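Local coordinates for putative vitamin-B12 independent methionine synthase family protein (Listeria monocytogenes, PDB 1YPX) that probably acts as a zinc-dependent methyltransferase of the cobalamin-independent methionine synthase family, passing a methyl group from a folate donor to homocysteine, at residues A[4-9]-A[231-236]; A[265-270]-A[289-294]. One frame throughout, in Å; residues are numbered along the deposited sequence.

Contact 1 (A[4-9]-A[231-236])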
loop_
_atom_site.group_PDB
_atom_site.type_symbol
_atom_site.label_atom_id
_atom_site.label_comp_id
_atom_site.label_asym_id
_atom_site.label_seq_id
_atom_site.Cartn_x
_atom_site.Cartn_y
_atom_site.Cartn_z
ATOM N N VAL A 4 8.760 -6.762 13.130
ATOM C CA VAL A 4 8.894 -7.583 11.949
ATOM C C VAL A 4 7.964 -7.090 10.831
ATOM O O VAL A 4 8.415 -6.475 9.861
ATOM C CB VAL A 4 8.615 -9.067 12.311
ATOM C CG1 VAL A 4 7.409 -9.160 13.226
ATOM C CG2 VAL A 4 8.393 -9.890 11.047
ATOM N N ALA A 5 6.670 -7.353 10.971
ATOM C CA ALA A 5 5.683 -6.934 9.977
ATOM C C ALA A 5 5.609 -5.405 10.020
ATOM O O ALA A 5 6.653 -4.750 10.111
ATOM C CB ALA A 5 4.349 -7.578 10.308
ATOM N N PRO A 6 4.403 -4.804 9.935
ATOM C CA PRO A 6 4.473 -3.342 10.000
ATOM C C PRO A 6 4.989 -2.942 11.383
ATOM O O PRO A 6 4.596 -3.541 12.378
ATOM C CB PRO A 6 3.025 -2.921 9.760
ATOM C CG PRO A 6 2.259 -4.061 10.315
ATOM C CD PRO A 6 3.005 -5.236 9.770
ATOM N N PHE A 7 5.877 -1.951 11.437
ATOM C CA PHE A 7 6.458 -1.499 12.704
ATOM C C PHE A 7 5.588 -0.481 13.418
ATOM O O PHE A 7 4.764 0.193 12.794
ATOM C CB PHE A 7 7.841 -0.881 12.467
ATOM C CG PHE A 7 8.633 -1.581 11.415
ATOM C CD1 PHE A 7 8.591 -1.146 10.096
ATOM C CD2 PHE A 7 9.355 -2.731 11.724
ATOM C CE1 PHE A 7 9.248 -1.847 9.100
ATOM C CE2 PHE A 7 10.019 -3.448 10.734
ATOM C CZ PHE A 7 9.965 -3.009 9.420
ATOM N N TYR A 8 5.792 -0.355 14.728
ATOM C CA TYR A 8 5.027 0.595 15.528
ATOM C C TYR A 8 4.976 1.957 14.854
ATOM O O TYR A 8 3.954 2.635 14.913
ATOM C CB TYR A 8 5.637 0.717 16.920
ATOM C CG TYR A 8 5.683 -0.593 17.668
ATOM C CD1 TYR A 8 4.524 -1.311 17.933
ATOM C CD2 TYR A 8 6.887 -1.106 18.123
ATOM C CE1 TYR A 8 4.571 -2.511 18.636
ATOM C CE2 TYR A 8 6.946 -2.300 18.823
ATOM C CZ TYR A 8 5.790 -2.994 19.076
ATOM O OH TYR A 8 5.859 -4.164 19.784
ATOM N N ALA A 9 6.084 2.364 14.240
ATOM C CA ALA A 9 6.142 3.626 13.505
ATOM C C ALA A 9 6.390 3.203 12.066
ATOM O O ALA A 9 7.514 2.868 11.685
ATOM C CB ALA A 9 7.276 4.502 13.999
ATOM N N ASP A 231 8.323 -15.774 5.579
ATOM C CA ASP A 231 9.053 -14.580 6.033
ATOM C C ASP A 231 8.680 -13.284 5.320
ATOM O O ASP A 231 9.312 -12.249 5.537
ATOM C CB ASP A 231 10.560 -14.778 5.874
ATOM C CG ASP A 231 10.958 -15.036 4.437
ATOM O OD1 ASP A 231 12.151 -14.865 4.089
ATOM O OD2 ASP A 231 10.068 -15.422 3.649
HETATM N N MSE A 232 7.681 -13.336 4.452
HETATM C CA MSE A 232 7.272 -12.134 3.753
HETATM C C MSE A 232 6.010 -11.575 4.399
HETATM O O MSE A 232 5.091 -12.321 4.745
HETATM C CB MSE A 232 7.030 -12.422 2.273
HETATM C CG MSE A 232 6.655 -11.177 1.473
HETATM SE SE MSE A 232 6.211 -11.536 -0.393
HETATM C CE MSE A 232 4.727 -12.702 -0.065
ATOM N N VAL A 233 5.974 -10.257 4.573
ATOM C CA VAL A 233 4.823 -9.591 5.178
ATOM C C VAL A 233 4.001 -8.926 4.067
ATOM O O VAL A 233 4.544 -8.289 3.163
ATOM C CB VAL A 233 5.294 -8.522 6.218
ATOM C CG1 VAL A 233 4.096 -7.824 6.854
ATOM C CG2 VAL A 233 6.150 -9.172 7.295
ATOM N N ILE A 234 2.689 -9.104 4.112
ATOM C CA ILE A 234 1.840 -8.480 3.117
ATOM C C ILE A 234 0.761 -7.665 3.793
ATOM O O ILE A 234 -0.226 -8.199 4.286
ATOM C CB ILE A 234 1.199 -9.502 2.173
ATOM C CG1 ILE A 234 2.302 -10.127 1.293
ATOM C CG2 ILE A 234 0.107 -8.812 1.333
ATOM C CD1 ILE A 234 1.812 -10.968 0.098
ATOM N N THR A 235 0.973 -6.360 3.832
ATOM C CA THR A 235 0.027 -5.458 4.454
ATOM C C THR A 235 -0.909 -4.896 3.408
ATOM O O THR A 235 -0.608 -4.885 2.205
ATOM C CB THR A 235 0.742 -4.270 5.133
ATOM O OG1 THR A 235 1.591 -3.596 4.179
ATOM C CG2 THR A 235 1.550 -4.756 6.323
HETATM N N MSE A 236 -2.042 -4.399 3.878
HETATM C CA MSE A 236 -3.031 -3.832 2.985
HETATM C C MSE A 236 -3.430 -2.427 3.371
HETATM O O MSE A 236 -3.834 -2.187 4.497
HETATM C CB MSE A 236 -4.279 -4.706 2.982
HETATM C CG MSE A 236 -5.343 -4.255 2.002
HETATM SE SE MSE A 236 -6.043 -5.748 0.979
HETATM C CE MSE A 236 -7.925 -5.614 1.467
#
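Ala5 and Pro6 bring the N-terminal segment of the chain against the inner side of a strand of the TIM-barrel-like domain, where they meet Val233 and Thr235. The contact is entirely apolar. Val233 carries most of it: with CG1 anti to the backbone N (chi1 -180°), both of its methyls face Ala5. CG1 lies 3.5 Å from Ala5 CB, while CG2 sits 3.5 Å from Ala5 CA, so the forked end of the valine rides across the alanine's CA-CB bond. At the exposed margin, Val4 CG2 adds a looser touch on Val233 CG2 at 4.4 Å.

Pro6 leads with CD, which reaches both strand residues, at 4.0 Å from Val233 CG1 and 3.8 Å from Thr235 CG2; its CG, at 4.1 Å, and then its CB follow along the same threonine methyl. The proline ring and the threonine run past each other in opposite directions. Threonine thus divides its two branches: the methyl goes to the proline, and OG1 is hydrogen-bonded to Gln185 on the adjacent strand. On the loop itself, Ala5 O lies 3.6 Å above the Phe7 ring, over its centre.

The side chain of Thr235 also lies near, without touching, His237, Cys239 and Cys334, a possible empty metal site consistent with the zinc expected of the family. Ala5 and Pro6 pack on neighbouring strands as well, Pro6 on Tyr183 of strand 183-188 and Val295 of strand 293-299, Ala5 on Lys293, so that residues 4-6 bridge several staves of the barrel, while Ile234, between the two touching strand residues, points away and packs on Ile173 of helix 158-178, outside the barrel.

Contact 2 (A[265-270]-A[289-294])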
loop_
_atom_site.group_PDB
_atom_site.type_symbol
_atom_site.label_atom_id
_atom_site.label_comp_id
_atom_site.label_asym_id
_atom_site.label_seq_id
_atom_site.Cartn_x
_atom_site.Cartn_y
_atom_site.Cartn_z
ATOM N N ASN A 265 -6.809 -12.905 4.578
ATOM C CA ASN A 265 -5.598 -13.509 5.142
ATOM C C ASN A 265 -4.357 -12.642 5.028
ATOM O O ASN A 265 -3.300 -13.089 4.572
ATOM C CB ASN A 265 -5.341 -14.858 4.485
ATOM C CG ASN A 265 -6.392 -15.862 4.846
ATOM O OD1 ASN A 265 -6.663 -16.075 6.024
ATOM N ND2 ASN A 265 -6.994 -16.485 3.846
ATOM N N ILE A 266 -4.489 -11.401 5.480
ATOM C CA ILE A 266 -3.408 -10.440 5.411
ATOM C C ILE A 266 -2.736 -10.203 6.770
ATOM O O ILE A 266 -3.355 -10.362 7.818
ATOM C CB ILE A 266 -3.953 -9.141 4.761
ATOM C CG1 ILE A 266 -3.193 -8.881 3.468
ATOM C CG2 ILE A 266 -3.870 -7.965 5.697
ATOM C CD1 ILE A 266 -3.861 -7.875 2.573
ATOM N N ASP A 267 -1.460 -9.841 6.749
ATOM C CA ASP A 267 -0.728 -9.637 7.989
ATOM C C ASP A 267 -1.069 -8.373 8.755
ATOM O O ASP A 267 -1.269 -8.422 9.963
ATOM C CB ASP A 267 0.765 -9.684 7.707
ATOM C CG ASP A 267 1.190 -11.006 7.132
ATOM O OD1 ASP A 267 1.052 -12.017 7.857
ATOM O OD2 ASP A 267 1.645 -11.039 5.963
ATOM N N GLY A 268 -1.121 -7.243 8.063
ATOM C CA GLY A 268 -1.442 -6.002 8.721
ATOM C C GLY A 268 -2.306 -5.178 7.807
ATOM O O GLY A 268 -2.357 -5.441 6.605
ATOM N N PHE A 269 -2.972 -4.174 8.371
ATOM C CA PHE A 269 -3.865 -3.276 7.623
ATOM C C PHE A 269 -3.591 -1.799 7.942
ATOM O O PHE A 269 -3.561 -1.411 9.105
ATOM C CB PHE A 269 -5.328 -3.566 7.988
ATOM C CG PHE A 269 -5.969 -4.660 7.182
ATOM C CD1 PHE A 269 -6.330 -4.445 5.853
ATOM C CD2 PHE A 269 -6.275 -5.884 7.769
ATOM C CE1 PHE A 269 -6.997 -5.438 5.117
ATOM C CE2 PHE A 269 -6.942 -6.885 7.048
ATOM C CZ PHE A 269 -7.306 -6.660 5.716
ATOM N N PHE A 270 -3.399 -0.979 6.917
ATOM C CA PHE A 270 -3.191 0.451 7.129
ATOM C C PHE A 270 -4.530 1.158 6.931
ATOM O O PHE A 270 -4.957 1.434 5.796
ATOM C CB PHE A 270 -2.148 1.017 6.168
ATOM C CG PHE A 270 -0.731 0.690 6.560
ATOM C CD1 PHE A 270 -0.234 -0.609 6.415
ATOM C CD2 PHE A 270 0.115 1.687 7.060
ATOM C CE1 PHE A 270 1.088 -0.909 6.756
ATOM C CE2 PHE A 270 1.436 1.408 7.404
ATOM C CZ PHE A 270 1.930 0.107 7.250
ATOM N N ARG A 289 -7.621 -12.724 15.235
ATOM C CA ARG A 289 -6.287 -13.261 14.991
ATOM C C ARG A 289 -5.259 -12.453 15.771
ATOM O O ARG A 289 -5.128 -11.246 15.585
ATOM C CB ARG A 289 -5.971 -13.194 13.501
ATOM C CG ARG A 289 -6.791 -14.136 12.638
ATOM C CD ARG A 289 -6.686 -13.722 11.176
ATOM N NE ARG A 289 -5.328 -13.315 10.834
ATOM C CZ ARG A 289 -4.981 -12.726 9.694
ATOM N NH1 ARG A 289 -3.711 -12.392 9.478
ATOM N NH2 ARG A 289 -5.898 -12.474 8.770
ATOM N N PRO A 290 -4.511 -13.112 16.660
ATOM C CA PRO A 290 -3.498 -12.421 17.463
ATOM C C PRO A 290 -2.273 -11.969 16.671
ATOM O O PRO A 290 -1.355 -11.354 17.226
ATOM C CB PRO A 290 -3.159 -13.445 18.545
ATOM C CG PRO A 290 -3.339 -14.748 17.842
ATOM C CD PRO A 290 -4.611 -14.534 17.033
ATOM N N ASP A 291 -2.267 -12.265 15.374
ATOM C CA ASP A 291 -1.151 -11.884 14.510
ATOM C C ASP A 291 -1.579 -10.868 13.458
ATOM O O ASP A 291 -0.770 -10.469 12.628
ATOM C CB ASP A 291 -0.571 -13.107 13.800
ATOM C CG ASP A 291 -1.442 -13.580 12.656
ATOM O OD1 ASP A 291 -2.434 -14.297 12.911
ATOM O OD2 ASP A 291 -1.139 -13.223 11.496
ATOM N N LEU A 292 -2.849 -10.469 13.480
ATOM C CA LEU A 292 -3.337 -9.485 12.523
ATOM C C LEU A 292 -3.194 -8.078 13.094
ATOM O O LEU A 292 -4.105 -7.560 13.753
ATOM C CB LEU A 292 -4.801 -9.738 12.170
ATOM C CG LEU A 292 -5.434 -8.625 11.321
ATOM C CD1 LEU A 292 -4.693 -8.533 9.999
ATOM C CD2 LEU A 292 -6.913 -8.889 11.095
ATOM N N LYS A 293 -2.047 -7.460 12.841
ATOM C CA LYS A 293 -1.785 -6.118 13.343
ATOM C C LYS A 293 -2.404 -5.068 12.437
ATOM O O LYS A 293 -2.299 -5.159 11.218
ATOM C CB LYS A 293 -0.277 -5.896 13.482
ATOM C CG LYS A 293 0.526 -6.290 12.254
ATOM C CD LYS A 293 1.997 -6.541 12.589
ATOM C CE LYS A 293 2.201 -7.827 13.394
ATOM N NZ LYS A 293 1.802 -9.054 12.651
ATOM N N ILE A 294 -3.073 -4.084 13.034
ATOM C CA ILE A 294 -3.706 -3.029 12.246
ATOM C C ILE A 294 -3.084 -1.661 12.549
ATOM O O ILE A 294 -3.112 -1.164 13.674
ATOM C CB ILE A 294 -5.260 -2.963 12.480
ATOM C CG1 ILE A 294 -5.570 -2.317 13.810
ATOM C CG2 ILE A 294 -5.892 -4.346 12.430
ATOM C CD1 ILE A 294 -6.037 -0.915 13.631
#
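A bend at chi3 (40°) turns the guanidinium of Arg289 toward the backbone of Ile266, and CG anti to the backbone N (chi1 172°) brings Leu292 CD1 in against the Ile266 carbonyl and the Phe269 ring. Arg289 NH1 donates to Ile266 O at 2.6 Å; the bond is bent, 142° at the hydrogen, and the donor stands above the carbonyl plane. The same NH1 makes a weak, long salt bridge to Asp291 OD2, while Leu292 CB lies over one face of the guanidinium. The Leu292 and Phe269 side chains cross at a slant, with CD1 3.8 Å from Phe269 CD2, and Ile266 CG2 lies over one face of that ring, toward the rim.

Asp267 OD1 is 4.4 Å from Asp291 OD2, a like-charge approach probably eased by Arg289 and Lys228; Asp267 OD2 takes the N-H of Ile234 and a salt bridge from Lys228. Lys293 folds its chain back, and NZ donates to Asp291 O at 2.9 Å.

After the type I turn from Arg289 to Leu292, Lys293 N gives a weak bond to Asp267 O, and Phe269 N probably donates to Lys293 O, whose position is less certain. Gly268-Lys293 and Phe269-Ile294 bridge adjacent parallel strands, as in a TIM barrel.

Contact 1 closes before contact 2 opens along the chain, and their centres are about 9 Å apart on the same side of the chain's centre. Both belong to one parallel sheet, in which strand 233-238 of contact 1 neighbours strand 268-272 of contact 2, with strand 293-299 next in order. Met236 O and Phe270 N, 2.7 Å apart, probably form one of the hydrogen bonds between them; Asp267 OD2 probably accepts another from Ile234 N at 2.9 Å. Lys293 touches Ala5 and Pro6, so segment 4-9 of contact 1 also packs on segment 289-294 of contact 2. Together they join three successive strands of the barrel-like catalytic domain, with segment 4-9 packed against the first and third.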